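Local coordinates for SusD-like carbohydrate binding protein (Bacteroides vulgatus, PDB 3LEW) that probably binds carbohydrate at the outer membrane, as a SusD-family protein thought to take part in nutrient uptake, at residues 29-32 with 33-37; 40-44 with 45-49; 123-126 with 127-131; 267-270 with 271-275; 96-99 with 100-103. All coordinates share one frame; numbering follows the deposited sequence.

All five contacts are local, joining residues a few positions apart. Contacts 1, 3 and 5 lie on the helices 19-35, 111-135 and 81-103, which pack on one another. Contact 2 leads from a loop into helix 46-54, and contact 4 is a 3-10 turn running into the short helix 271-274. Contacts 1 to 4 are largely buried. Contact 5 is only partly so and lies farthest out; its centre is about 25 Å from the centre of the chain. Aromatic groups mark contacts 1, 3 and 4, small residues and a water mark contact 2, and amide and carboxylate groups mark contact 5. Contacts 2 and 4 touch through Tyr40 and Tyr273, contacts 3 and 5 through Arg125 and Asn98.

Contact 1: residues 29-32 with 33-37; sequences GWNY and LMETF
The C-terminal end of helix 19-35 brings Trp30 against Met34 and Tyr32 against Thr36, each one turn apart. Met34 is selenomethionine. Its CG lies over one face of the indole, 3.6 Å from Trp30 CE2, in a CH-pi contact with the five-membered ring. SE sits obliquely to the six-membered ring, 4.6 Å from its centroid, which makes this a Met-aromatic contact. Bends at chi2 and chi3 fold the Met34 chain so that CG and SE run along the indole. Leu33 CD2 adds an oblique contact at Trp30 CZ3 (4.0 Å). Leu124 packs on both Trp30 and Leu33, so their side of this helix is buried against helix 111-135. At Thr36 the chain leaves the helix. Thr36 OG1 donates to Tyr32 O (2.6 Å), in the carbonyl plane and on a lone pair. The same OG1 lies over one face of the Tyr32 ring, nearest CD1 (3.2 Å). Replacing Tyr32 by an alanine would probably uncover the Thr36 hydroxyl and open a gap toward helix 81-103, where the ring touches Leu88 and Val93. Glu35 CG rests near Asn31 OD1 (3.7 Å), while its carboxylate turns away to Gln260, His258 and the backbone N of Asn266 and Ala267.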
loop_
_atom_site.group_PDB
_atom_site.type_symbol
_atom_site.label_atom_id
_atom_site.label_comp_id
_atom_site.label_asym_id
_atom_site.label_seq_id
_atom_site.Cartn_x
_atom_site.Cartn_y
_atom_site.Cartn_z
ATOM N N GLY A 29 5.200 11.587 15.209
ATOM C CA GLY A 29 5.760 10.657 14.229
ATOM C C GLY A 29 4.723 10.182 13.222
ATOM O O GLY A 29 4.978 10.117 12.010
ATOM N N TRP A 30 3.548 9.793 13.730
ATOM C CA TRP A 30 2.455 9.311 12.868
ATOM C C TRP A 30 2.048 10.422 11.890
ATOM O O TRP A 30 1.944 10.212 10.665
ATOM C CB TRP A 30 1.242 8.876 13.710
ATOM C CG TRP A 30 0.108 8.451 12.807
ATOM C CD1 TRP A 30 -0.985 9.170 12.484
ATOM C CD2 TRP A 30 0.055 7.251 12.050
ATOM N NE1 TRP A 30 -1.771 8.477 11.587
ATOM C CE2 TRP A 30 -1.157 7.286 11.299
ATOM C CE3 TRP A 30 0.898 6.128 11.939
ATOM C CZ2 TRP A 30 -1.543 6.230 10.454
ATOM C CZ3 TRP A 30 0.520 5.092 11.102
ATOM C CH2 TRP A 30 -0.703 5.158 10.362
ATOM N N ASN A 31 1.798 11.615 12.432
ATOM C CA ASN A 31 1.455 12.799 11.635
ATOM C C ASN A 31 2.517 13.045 10.551
ATOM O O ASN A 31 2.220 13.289 9.387
ATOM C CB ASN A 31 1.347 14.039 12.531
ATOM C CG ASN A 31 0.572 15.168 11.876
ATOM O OD1 ASN A 31 -0.657 15.109 11.774
ATOM N ND2 ASN A 31 1.277 16.203 11.445
ATOM N N TYR A 32 3.784 13.007 10.961
ATOM C CA TYR A 32 4.857 13.238 9.996
ATOM C C TYR A 32 4.829 12.211 8.870
ATOM O O TYR A 32 5.017 12.584 7.698
ATOM C CB TYR A 32 6.233 13.194 10.715
ATOM C CG TYR A 32 7.379 13.641 9.869
ATOM C CD1 TYR A 32 7.605 14.990 9.632
ATOM C CD2 TYR A 32 8.275 12.739 9.341
ATOM C CE1 TYR A 32 8.671 15.410 8.828
ATOM C CE2 TYR A 32 9.329 13.165 8.546
ATOM C CZ TYR A 32 9.512 14.499 8.299
ATOM O OH TYR A 32 10.593 14.898 7.515
ATOM N N LEU A 33 4.602 10.927 9.212
ATOM C CA LEU A 33 4.556 9.854 8.233
ATOM C C LEU A 33 3.470 10.106 7.202
ATOM O O LEU A 33 3.692 9.900 6.025
ATOM C CB LEU A 33 4.283 8.535 8.930
ATOM C CG LEU A 33 4.161 7.314 8.099
ATOM C CD1 LEU A 33 5.455 7.074 7.304
ATOM C CD2 LEU A 33 3.815 6.051 8.975
HETATM N N MSE A 34 2.314 10.530 7.701
HETATM C CA MSE A 34 1.103 10.663 6.851
HETATM C C MSE A 34 0.939 11.958 6.116
HETATM O O MSE A 34 0.359 11.985 4.969
HETATM C CB MSE A 34 -0.139 10.348 7.676
HETATM C CG MSE A 34 -0.202 8.938 8.220
HETATM SE SE MSE A 34 -0.282 7.575 6.777
HETATM C CE MSE A 34 -1.605 8.186 5.618
ATOM N N GLU A 35 1.458 13.032 6.684
ATOM C CA GLU A 35 1.151 14.386 6.227
ATOM C C GLU A 35 2.256 15.115 5.475
ATOM O O GLU A 35 1.992 16.187 4.902
ATOM C CB GLU A 35 0.748 15.256 7.418
ATOM C CG GLU A 35 -0.579 14.925 8.036
ATOM C CD GLU A 35 -1.769 15.383 7.164
ATOM O OE1 GLU A 35 -1.970 16.608 6.993
ATOM O OE2 GLU A 35 -2.480 14.525 6.635
ATOM N N THR A 36 3.488 14.596 5.487
ATOM C CA THR A 36 4.602 15.395 4.991
ATOM C C THR A 36 4.693 15.352 3.455
ATOM O O THR A 36 4.872 14.303 2.875
ATOM C CB THR A 36 5.927 14.882 5.615
ATOM O OG1 THR A 36 5.787 14.976 7.042
ATOM C CG2 THR A 36 7.125 15.703 5.133
ATOM N N PHE A 37 4.631 16.530 2.833
ATOM C CA PHE A 37 4.856 16.627 1.400
ATOM C C PHE A 37 6.336 16.546 1.038
ATOM O O PHE A 37 7.183 17.122 1.740
ATOM C CB PHE A 37 4.359 17.971 0.874
ATOM C CG PHE A 37 2.848 18.094 0.724
ATOM C CD1 PHE A 37 2.163 17.425 -0.290
ATOM C CD2 PHE A 37 2.115 18.932 1.565
ATOM C CE1 PHE A 37 0.772 17.598 -0.448
ATOM C CE2 PHE A 37 0.739 19.091 1.363
ATOM C CZ PHE A 37 0.092 18.405 0.355
#

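Contact 2: residues 40-44 with 45-49; sequences YANPG and YGAML
Ala47 points its methyl at Asn42 and Pro43, where a loop turns into helix 46-54. Pro43 is the centre of an inverse gamma turn, which turns the chain just ahead of helix 46-54. Ala47 CB lies 3.5 Å from Asn42 CA and is also close to the side-chain oxygen, at 3.6 Å from Asn42 OD1. It meets the proline ring at one corner, 3.9 Å from Pro43 CD. Asn42 CG stands beside the backbone N, opposite the carbonyl carbon (chi1 -63°), and this carries the amide past the methyl. That amide is held from outside the two segments: OD1 bonds to Thr82 OG1 and ND2 to Asn38 O. The methyl therefore packs against a group that is fixed at both polar ends. Gly44 has positive phi (66°), a backbone shape that favours glycine. Its carbonyl O accepts from Ala47 N (2.9 Å), with the donor well above the carbonyl plane. The Tyr45 ring leaves this contact and meets Phe127 of helix 111-135. The Met48 selenium, a selenomethionine atom, comes no nearer than 4.2 Å to Gly44 O. Its side chain also touches Ser86 of helix 81-103. One water joins the loop to the first helical turn. It donates to Pro43 O at 2.8 Å and accepts from Gly46 N at 2.9 Å.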
loop_
_atom_site.group_PDB
_atom_site.type_symbol
_atom_site.label_atom_id
_atom_site.label_comp_id
_atom_site.label_asym_id
_atom_site.label_seq_id
_atom_site.Cartn_x
_atom_site.Cartn_y
_atom_site.Cartn_z
ATOM N N TYR A 40 4.024 18.850 -3.983
ATOM C CA TYR A 40 2.676 18.360 -4.121
ATOM C C TYR A 40 2.539 16.987 -4.784
ATOM O O TYR A 40 1.512 16.330 -4.598
ATOM C CB TYR A 40 1.809 19.356 -4.872
ATOM C CG TYR A 40 1.381 20.564 -4.048
ATOM C CD1 TYR A 40 0.504 20.422 -2.998
ATOM C CD2 TYR A 40 1.849 21.847 -4.338
ATOM C CE1 TYR A 40 0.108 21.498 -2.229
ATOM C CE2 TYR A 40 1.434 22.949 -3.572
ATOM C CZ TYR A 40 0.564 22.755 -2.523
ATOM O OH TYR A 40 0.104 23.788 -1.729
ATOM N N ALA A 41 3.562 16.544 -5.527
ATOM C CA ALA A 41 3.552 15.213 -6.159
ATOM C C ALA A 41 3.598 14.072 -5.151
ATOM O O ALA A 41 3.284 12.951 -5.492
ATOM C CB ALA A 41 4.759 15.073 -7.177
ATOM N N ASN A 42 4.059 14.351 -3.920
ATOM C CA ASN A 42 4.251 13.311 -2.906
ATOM C C ASN A 42 3.628 13.649 -1.555
ATOM O O ASN A 42 4.325 14.138 -0.645
ATOM C CB ASN A 42 5.756 13.075 -2.710
ATOM C CG ASN A 42 6.401 12.543 -3.996
ATOM O OD1 ASN A 42 6.123 11.410 -4.371
ATOM N ND2 ASN A 42 7.238 13.355 -4.657
ATOM N N PRO A 43 2.348 13.352 -1.395
ATOM C CA PRO A 43 1.672 13.742 -0.118
ATOM C C PRO A 43 1.810 12.699 0.964
ATOM O O PRO A 43 0.955 11.844 1.122
ATOM C CB PRO A 43 0.197 13.974 -0.568
ATOM C CG PRO A 43 0.251 13.979 -2.091
ATOM C CD PRO A 43 1.378 13.090 -2.468
ATOM N N GLY A 44 2.936 12.698 1.684
ATOM C CA GLY A 44 3.150 11.714 2.741
ATOM C C GLY A 44 3.292 10.271 2.311
ATOM O O GLY A 44 3.567 9.979 1.116
ATOM N N TYR A 45 3.137 9.349 3.265
ATOM C CA TYR A 45 3.308 7.923 2.995
ATOM C C TYR A 45 2.435 7.372 1.863
ATOM O O TYR A 45 2.823 6.413 1.145
ATOM C CB TYR A 45 3.066 7.105 4.256
ATOM C CG TYR A 45 3.185 5.610 4.072
ATOM C CD1 TYR A 45 4.425 5.005 4.053
ATOM C CD2 TYR A 45 2.066 4.804 3.981
ATOM C CE1 TYR A 45 4.538 3.631 3.913
ATOM C CE2 TYR A 45 2.177 3.463 3.835
ATOM C CZ TYR A 45 3.403 2.874 3.804
ATOM O OH TYR A 45 3.562 1.511 3.680
ATOM N N GLY A 46 1.226 7.920 1.729
ATOM C CA GLY A 46 0.386 7.554 0.608
ATOM C C GLY A 46 0.984 7.730 -0.769
ATOM O O GLY A 46 0.581 7.034 -1.706
ATOM N N ALA A 47 1.908 8.672 -0.943
ATOM C CA ALA A 47 2.668 8.750 -2.172
ATOM C C ALA A 47 3.336 7.438 -2.574
ATOM O O ALA A 47 3.384 7.109 -3.780
ATOM C CB ALA A 47 3.706 9.928 -2.145
HETATM N N MSE A 48 3.904 6.701 -1.620
HETATM C CA MSE A 48 4.468 5.403 -1.965
HETATM C C MSE A 48 3.379 4.386 -2.376
HETATM O O MSE A 48 3.567 3.635 -3.333
HETATM C CB MSE A 48 5.325 4.873 -0.821
HETATM C CG MSE A 48 6.696 5.612 -0.726
HETATM SE SE MSE A 48 6.613 7.095 0.491
HETATM C CE MSE A 48 6.625 6.232 2.008
ATOM N N LEU A 49 2.219 4.428 -1.721
ATOM C CA LEU A 49 1.101 3.538 -2.099
ATOM C C LEU A 49 0.673 3.843 -3.533
ATOM O O LEU A 49 0.410 2.942 -4.350
ATOM C CB LEU A 49 -0.070 3.740 -1.154
ATOM C CG LEU A 49 0.247 3.419 0.320
ATOM C CD1 LEU A 49 -1.050 3.582 1.127
ATOM C CD2 LEU A 49 0.788 2.003 0.531
HETATM O O HOH W 1 -0.225 10.163 2.956
#

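Contact 3: residues 123-126 with 127-131; sequences ALRG and FLYLH
Arg125 and Tyr129 meet one turn apart on helix 111-135. The aliphatic part of the arginine does the touching: Arg125 CG is 3.6 Å from Tyr129 CE2, and Arg125 CD is 3.9 Å from the same carbon. The guanidinium and ring planes are 64° apart, so the two groups do not stack. A first torsion of -171° turns Arg125 CG away from the backbone N and lays it against the ring carbons CD2 and CE2. The chain then bends at chi3, about the CG-CD bond that lies against the ring. Another side of the helix is apolar. Leu124 CD1 lies 4.4 Å from Phe127 CD2, and Leu124 CG is equally far from Leu128 CD1, so these are loose contacts. The backbone bonds beneath are regular, with Tyr129 N giving to Arg125 O at 2.9 Å and Leu130 N to Gly126 O at 2.9 Å. Farther out, the polar ends are fixed by other elements. Arg125 NH2 forms a salt bridge with Asp180 of helix 170-187, and NH1 bonds to Asn98 OD1 of helix 81-103. Tyr129 OH bonds to Tyr152 O. The buried arginine probably keeps its charge balanced by Asp180. Such i to i+3 and i to i+4 pairs are those of a continuous alpha-helix, here one packed between others in the helical fold of SusD proteins, whose family belongs to the TPR clan.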
loop_
_atom_site.group_PDB
_atom_site.type_symbol
_atom_site.label_atom_id
_atom_site.label_comp_id
_atom_site.label_asym_id
_atom_site.label_seq_id
_atom_site.Cartn_x
_atom_site.Cartn_y
_atom_site.Cartn_z
ATOM N N ALA A 123 5.135 -1.541 17.177
ATOM C CA ALA A 123 4.279 -1.909 16.037
ATOM C C ALA A 123 4.513 -0.945 14.870
ATOM O O ALA A 123 4.678 -1.388 13.732
ATOM C CB ALA A 123 2.776 -1.961 16.464
ATOM N N LEU A 124 4.587 0.359 15.161
ATOM C CA LEU A 124 4.874 1.358 14.114
ATOM C C LEU A 124 6.269 1.130 13.546
ATOM O O LEU A 124 6.467 1.182 12.328
ATOM C CB LEU A 124 4.715 2.785 14.630
ATOM C CG LEU A 124 4.901 3.946 13.604
ATOM C CD1 LEU A 124 4.018 3.794 12.378
ATOM C CD2 LEU A 124 4.642 5.276 14.281
ATOM N N ARG A 125 7.228 0.875 14.422
ATOM C CA ARG A 125 8.585 0.598 13.942
ATOM C C ARG A 125 8.587 -0.646 13.045
ATOM O O ARG A 125 9.191 -0.665 11.935
ATOM C CB ARG A 125 9.558 0.455 15.089
ATOM C CG ARG A 125 10.999 0.388 14.621
ATOM C CD ARG A 125 11.976 0.294 15.789
ATOM N NE ARG A 125 12.053 -1.050 16.377
ATOM C CZ ARG A 125 12.759 -1.355 17.483
ATOM N NH1 ARG A 125 13.391 -0.421 18.175
ATOM N NH2 ARG A 125 12.801 -2.592 17.934
ATOM N N GLY A 126 7.905 -1.703 13.494
ATOM C CA GLY A 126 7.783 -2.910 12.688
ATOM C C GLY A 126 7.148 -2.676 11.327
ATOM O O GLY A 126 7.570 -3.252 10.292
ATOM N N PHE A 127 6.111 -1.841 11.296
ATOM C CA PHE A 127 5.454 -1.452 10.044
ATOM C C PHE A 127 6.414 -0.759 9.068
ATOM O O PHE A 127 6.355 -1.016 7.856
ATOM C CB PHE A 127 4.272 -0.533 10.327
ATOM C CG PHE A 127 3.580 0.012 9.090
ATOM C CD1 PHE A 127 2.740 -0.786 8.326
ATOM C CD2 PHE A 127 3.726 1.313 8.714
ATOM C CE1 PHE A 127 2.078 -0.293 7.196
ATOM C CE2 PHE A 127 3.073 1.791 7.582
ATOM C CZ PHE A 127 2.243 0.995 6.856
ATOM N N LEU A 128 7.291 0.085 9.601
ATOM C CA LEU A 128 8.225 0.831 8.767
ATOM C C LEU A 128 9.343 -0.106 8.280
ATOM O O LEU A 128 9.765 -0.036 7.121
ATOM C CB LEU A 128 8.759 2.078 9.470
ATOM C CG LEU A 128 7.663 3.142 9.722
ATOM C CD1 LEU A 128 8.205 4.250 10.698
ATOM C CD2 LEU A 128 7.083 3.678 8.399
ATOM N N TYR A 129 9.775 -1.049 9.101
ATOM C CA TYR A 129 10.733 -2.090 8.583
ATOM C C TYR A 129 10.065 -3.005 7.537
ATOM O O TYR A 129 10.722 -3.487 6.606
ATOM C CB TYR A 129 11.408 -2.878 9.698
ATOM C CG TYR A 129 12.501 -2.085 10.381
ATOM C CD1 TYR A 129 13.583 -1.590 9.666
ATOM C CD2 TYR A 129 12.422 -1.773 11.748
ATOM C CE1 TYR A 129 14.564 -0.812 10.264
ATOM C CE2 TYR A 129 13.423 -1.007 12.370
ATOM C CZ TYR A 129 14.478 -0.498 11.609
ATOM O OH TYR A 129 15.464 0.295 12.176
ATOM N N LEU A 130 8.750 -3.247 7.658
ATOM C CA LEU A 130 8.019 -3.995 6.628
ATOM C C LEU A 130 8.037 -3.239 5.292
ATOM O O LEU A 130 8.218 -3.818 4.219
ATOM C CB LEU A 130 6.584 -4.281 7.040
ATOM C CG LEU A 130 5.660 -4.947 6.024
ATOM C CD1 LEU A 130 6.253 -6.306 5.626
ATOM C CD2 LEU A 130 4.242 -5.130 6.586
ATOM N N HIS A 131 7.854 -1.924 5.348
ATOM C CA HIS A 131 7.994 -1.090 4.154
ATOM C C HIS A 131 9.361 -1.250 3.474
ATOM O O HIS A 131 9.465 -1.495 2.251
ATOM C CB HIS A 131 7.786 0.367 4.501
ATOM C CG HIS A 131 8.026 1.291 3.342
ATOM N ND1 HIS A 131 7.216 1.311 2.219
ATOM C CD2 HIS A 131 8.977 2.235 3.139
ATOM C CE1 HIS A 131 7.685 2.203 1.356
ATOM N NE2 HIS A 131 8.742 2.794 1.898
#

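Contact 4: residues 267-270 with 271-275; sequences ASYQ and FHYLD
Ser268 starts the contact, in the 3-10 turn 267-270 that runs into helix 271-274. Its carbonyl O takes Phe271 N (2.9 Å) and also lies at the edge of the Phe271 ring, in its plane. Tyr269 follows, and its ring receives His272 edge-to-face. His272 CD2 stands over the centre of that ring, 3.7 Å above its plane, and the two planes are 69° apart. Tyr273 OH comes in at the edge of the same ring, in plane, 3.6 Å from Tyr269 CE1. Tyr269 CG is roughly opposite the backbone N (chi1 -162°), which lays the ring alongside the next turn, where His272 and Tyr273 come. Exchanging Tyr269 for a serine would probably leave the His272 edge without its ring face and Tyr283 OH without its hydroxyl partner. Gln270 closes the turn. Its CG sits between the backbone N and the carbonyl carbon (chi1 71°), and NE2 reaches back to Ala267 O at 2.8 Å. Gln270 N bonds to the same oxygen from the opposite face of its plane. Gln270 O in turn accepts from both Tyr273 N and Leu274 N, each at 3.1 Å. OE1 of this glutamine bonds to Arg50 of helix 46-54. Ala267, Gln270 and Phe271 pack on Ile341 of strand 341-345, while Tyr273 and Leu274 touch Phe286 of strand 286-288.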
loop_
_atom_site.group_PDB
_atom_site.type_symbol
_atom_site.label_atom_id
_atom_site.label_comp_id
_atom_site.label_asym_id
_atom_site.label_seq_id
_atom_site.Cartn_x
_atom_site.Cartn_y
_atom_site.Cartn_z
ATOM N N ALA A 267 -2.688 14.964 3.512
ATOM C CA ALA A 267 -2.765 13.678 2.868
ATOM C C ALA A 267 -3.875 13.635 1.811
ATOM O O ALA A 267 -3.732 12.921 0.814
ATOM C CB ALA A 267 -2.974 12.528 3.912
ATOM N N SER A 268 -4.937 14.403 2.056
ATOM C CA SER A 268 -6.089 14.449 1.147
ATOM C C SER A 268 -5.690 14.821 -0.291
ATOM O O SER A 268 -6.413 14.506 -1.241
ATOM C CB SER A 268 -7.129 15.438 1.643
ATOM O OG SER A 268 -7.678 15.042 2.884
ATOM N N TYR A 269 -4.591 15.542 -0.448
ATOM C CA TYR A 269 -4.166 16.004 -1.759
ATOM C C TYR A 269 -3.994 14.834 -2.731
ATOM O O TYR A 269 -4.191 14.995 -3.962
ATOM C CB TYR A 269 -2.877 16.852 -1.647
ATOM C CG TYR A 269 -2.591 17.708 -2.853
ATOM C CD1 TYR A 269 -1.889 17.184 -3.955
ATOM C CD2 TYR A 269 -2.991 19.031 -2.899
ATOM C CE1 TYR A 269 -1.596 17.984 -5.072
ATOM C CE2 TYR A 269 -2.727 19.832 -4.007
ATOM C CZ TYR A 269 -2.005 19.289 -5.088
ATOM O OH TYR A 269 -1.715 20.051 -6.186
ATOM N N GLN A 270 -3.698 13.647 -2.222
ATOM C CA GLN A 270 -3.575 12.493 -3.100
ATOM C C GLN A 270 -4.862 12.033 -3.774
ATOM O O GLN A 270 -4.809 11.328 -4.783
ATOM C CB GLN A 270 -2.876 11.351 -2.447
ATOM C CG GLN A 270 -3.624 10.624 -1.359
ATOM C CD GLN A 270 -2.593 9.911 -0.366
ATOM O OE1 GLN A 270 -2.209 8.777 -0.626
ATOM N NE2 GLN A 270 -2.250 10.541 0.790
ATOM N N PHE A 271 -6.018 12.461 -3.268
ATOM C CA PHE A 271 -7.284 12.302 -4.008
ATOM C C PHE A 271 -7.314 13.090 -5.321
ATOM O O PHE A 271 -8.096 12.761 -6.225
ATOM C CB PHE A 271 -8.494 12.628 -3.097
ATOM C CG PHE A 271 -8.937 11.450 -2.220
ATOM C CD1 PHE A 271 -8.287 11.167 -1.024
ATOM C CD2 PHE A 271 -9.951 10.623 -2.613
ATOM C CE1 PHE A 271 -8.669 10.090 -0.240
ATOM C CE2 PHE A 271 -10.353 9.542 -1.822
ATOM C CZ PHE A 271 -9.698 9.274 -0.628
ATOM N N HIS A 272 -6.476 14.110 -5.489
ATOM C CA HIS A 272 -6.358 14.728 -6.792
ATOM C C HIS A 272 -5.821 13.796 -7.890
ATOM O O HIS A 272 -6.042 14.042 -9.081
ATOM C CB HIS A 272 -5.553 16.021 -6.740
ATOM C CG HIS A 272 -6.236 17.138 -6.034
ATOM N ND1 HIS A 272 -7.437 17.676 -6.466
ATOM C CD2 HIS A 272 -5.870 17.852 -4.943
ATOM C CE1 HIS A 272 -7.762 18.684 -5.675
ATOM N NE2 HIS A 272 -6.842 18.797 -4.730
ATOM N N TYR A 273 -5.134 12.736 -7.478
ATOM C CA TYR A 273 -4.616 11.662 -8.355
ATOM C C TYR A 273 -5.641 10.522 -8.469
ATOM O O TYR A 273 -5.940 10.021 -9.584
ATOM C CB TYR A 273 -3.242 11.149 -7.834
ATOM C CG TYR A 273 -2.271 12.294 -7.572
ATOM C CD1 TYR A 273 -1.835 13.091 -8.612
ATOM C CD2 TYR A 273 -1.794 12.573 -6.279
ATOM C CE1 TYR A 273 -0.998 14.163 -8.415
ATOM C CE2 TYR A 273 -0.953 13.647 -6.055
ATOM C CZ TYR A 273 -0.562 14.455 -7.109
ATOM O OH TYR A 273 0.275 15.536 -6.923
ATOM N N LEU A 274 -6.167 10.107 -7.327
ATOM C CA LEU A 274 -7.044 8.911 -7.246
ATOM C C LEU A 274 -8.486 9.138 -7.695
ATOM O O LEU A 274 -9.136 8.196 -8.143
ATOM C CB LEU A 274 -7.089 8.350 -5.840
ATOM C CG LEU A 274 -5.798 7.842 -5.221
ATOM C CD1 LEU A 274 -6.052 7.423 -3.805
ATOM C CD2 LEU A 274 -5.271 6.671 -6.082
ATOM N N ASP A 275 -8.985 10.356 -7.546
ATOM C CA ASP A 275 -10.368 10.671 -7.908
ATOM C C ASP A 275 -10.355 11.098 -9.360
ATOM O O ASP A 275 -9.822 12.159 -9.707
ATOM C CB ASP A 275 -10.918 11.776 -6.992
ATOM C CG ASP A 275 -12.358 12.093 -7.253
ATOM O OD1 ASP A 275 -12.839 11.882 -8.387
ATOM O OD2 ASP A 275 -13.019 12.644 -6.335
#

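Contact 5: residues 96-99 with 100-103; sequences DCNG and VLDN
Asn103 ND2 donates to Gly99 O at 2.9 Å, and the bond is nearly straight (173° at the hydrogen). The acceptor lies in the amide plane of Asn103, and the donor is tilted 22° from the carbonyl plane. The Asn103 chi1 of -77° sets CG beside the backbone N, and from there the amide folds back onto the preceding turn. Asp102 N bonds to Asn98 O (2.8 Å) and only weakly to Gly99 O. Upstream, Leu101 N gives to Cys97 O (2.9 Å) and Val100 N to Asp96 O. These are regular turns near the C-terminal end of helix 81-103. The carboxylate of Asp102 stands close to Asn98 O, with OD1 at 3.3 Å; this is a close approach of two acceptors, not a hydrogen bond. Its OD2 instead takes Ser155 N. The Asn98 amide is likewise engaged elsewhere, by helix 111-135 and, through ND2, by Tyr152 O. Side-chain packing within the contact is thin: the Leu101 CD1 methyl passes the amide oxygen Asn98 OD1 at 4.2 Å. The leucine also touches Lys118, Leu122 and Arg125 of helix 111-135, and Val100 touches Val25 and Leu26 of helix 19-35. Gly99 O thus gets its straight bond from the Asn103 amide besides the weak one from Asp102 N, while Asn98 and Asp102 spend their polar ends on neighbouring parts of the fold.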
loop_
_atom_site.group_PDB
_atom_site.type_symbol
_atom_site.label_atom_id
_atom_site.label_comp_id
_atom_site.label_asym_id
_atom_site.label_seq_id
_atom_site.Cartn_x
_atom_site.Cartn_y
_atom_site.Cartn_z
ATOM N N ASP A 96 11.686 8.437 15.852
ATOM C CA ASP A 96 10.634 8.756 16.842
ATOM C C ASP A 96 10.240 7.547 17.698
ATOM O O ASP A 96 10.188 7.657 18.935
ATOM C CB ASP A 96 9.368 9.303 16.161
ATOM C CG ASP A 96 9.566 10.699 15.577
ATOM O OD1 ASP A 96 10.345 11.510 16.146
ATOM O OD2 ASP A 96 8.938 11.015 14.550
ATOM N N CYS A 97 9.975 6.407 17.035
ATOM C CA CYS A 97 9.671 5.171 17.744
ATOM C C CYS A 97 10.823 4.815 18.704
ATOM O O CYS A 97 10.565 4.484 19.857
ATOM C CB CYS A 97 9.450 3.994 16.816
ATOM S SG CYS A 97 8.041 4.204 15.719
ATOM N N ASN A 98 12.074 4.903 18.238
ATOM C CA ASN A 98 13.210 4.567 19.094
ATOM C C ASN A 98 13.359 5.544 20.266
ATOM O O ASN A 98 13.755 5.149 21.365
ATOM C CB ASN A 98 14.506 4.485 18.286
ATOM C CG ASN A 98 14.535 3.268 17.365
ATOM O OD1 ASN A 98 13.830 2.307 17.627
ATOM N ND2 ASN A 98 15.372 3.303 16.290
ATOM N N GLY A 99 13.065 6.822 20.045
ATOM C CA GLY A 99 13.115 7.794 21.163
ATOM C C GLY A 99 12.077 7.452 22.225
ATOM O O GLY A 99 12.368 7.493 23.422
ATOM N N VAL A 100 10.883 7.058 21.803
ATOM C CA VAL A 100 9.853 6.585 22.726
ATOM C C VAL A 100 10.314 5.323 23.492
ATOM O O VAL A 100 10.244 5.260 24.731
ATOM C CB VAL A 100 8.515 6.368 21.997
ATOM C CG1 VAL A 100 7.510 5.567 22.854
ATOM C CG2 VAL A 100 7.978 7.740 21.556
ATOM N N LEU A 101 10.840 4.353 22.743
ATOM C CA LEU A 101 11.317 3.114 23.310
ATOM C C LEU A 101 12.476 3.347 24.274
ATOM O O LEU A 101 12.573 2.626 25.254
ATOM C CB LEU A 101 11.663 2.103 22.189
ATOM C CG LEU A 101 10.457 1.546 21.457
ATOM C CD1 LEU A 101 10.898 0.784 20.145
ATOM C CD2 LEU A 101 9.567 0.666 22.400
ATOM N N ASP A 102 13.312 4.368 24.052
ATOM C CA ASP A 102 14.456 4.648 24.950
ATOM C C ASP A 102 14.026 5.265 26.291
ATOM O O ASP A 102 14.792 5.241 27.236
ATOM C CB ASP A 102 15.481 5.598 24.306
ATOM C CG ASP A 102 16.278 4.957 23.150
ATOM O OD1 ASP A 102 16.251 3.716 22.953
ATOM O OD2 ASP A 102 16.916 5.723 22.391
ATOM N N ASN A 103 12.821 5.837 26.339
ATOM C CA ASN A 103 12.333 6.633 27.450
ATOM C C ASN A 103 11.054 6.073 28.123
ATOM O O ASN A 103 10.723 6.479 29.243
ATOM C CB ASN A 103 12.033 8.051 26.953
ATOM C CG ASN A 103 13.289 8.909 26.747
ATOM O OD1 ASN A 103 13.763 9.561 27.689
ATOM N ND2 ASN A 103 13.789 8.971 25.511
#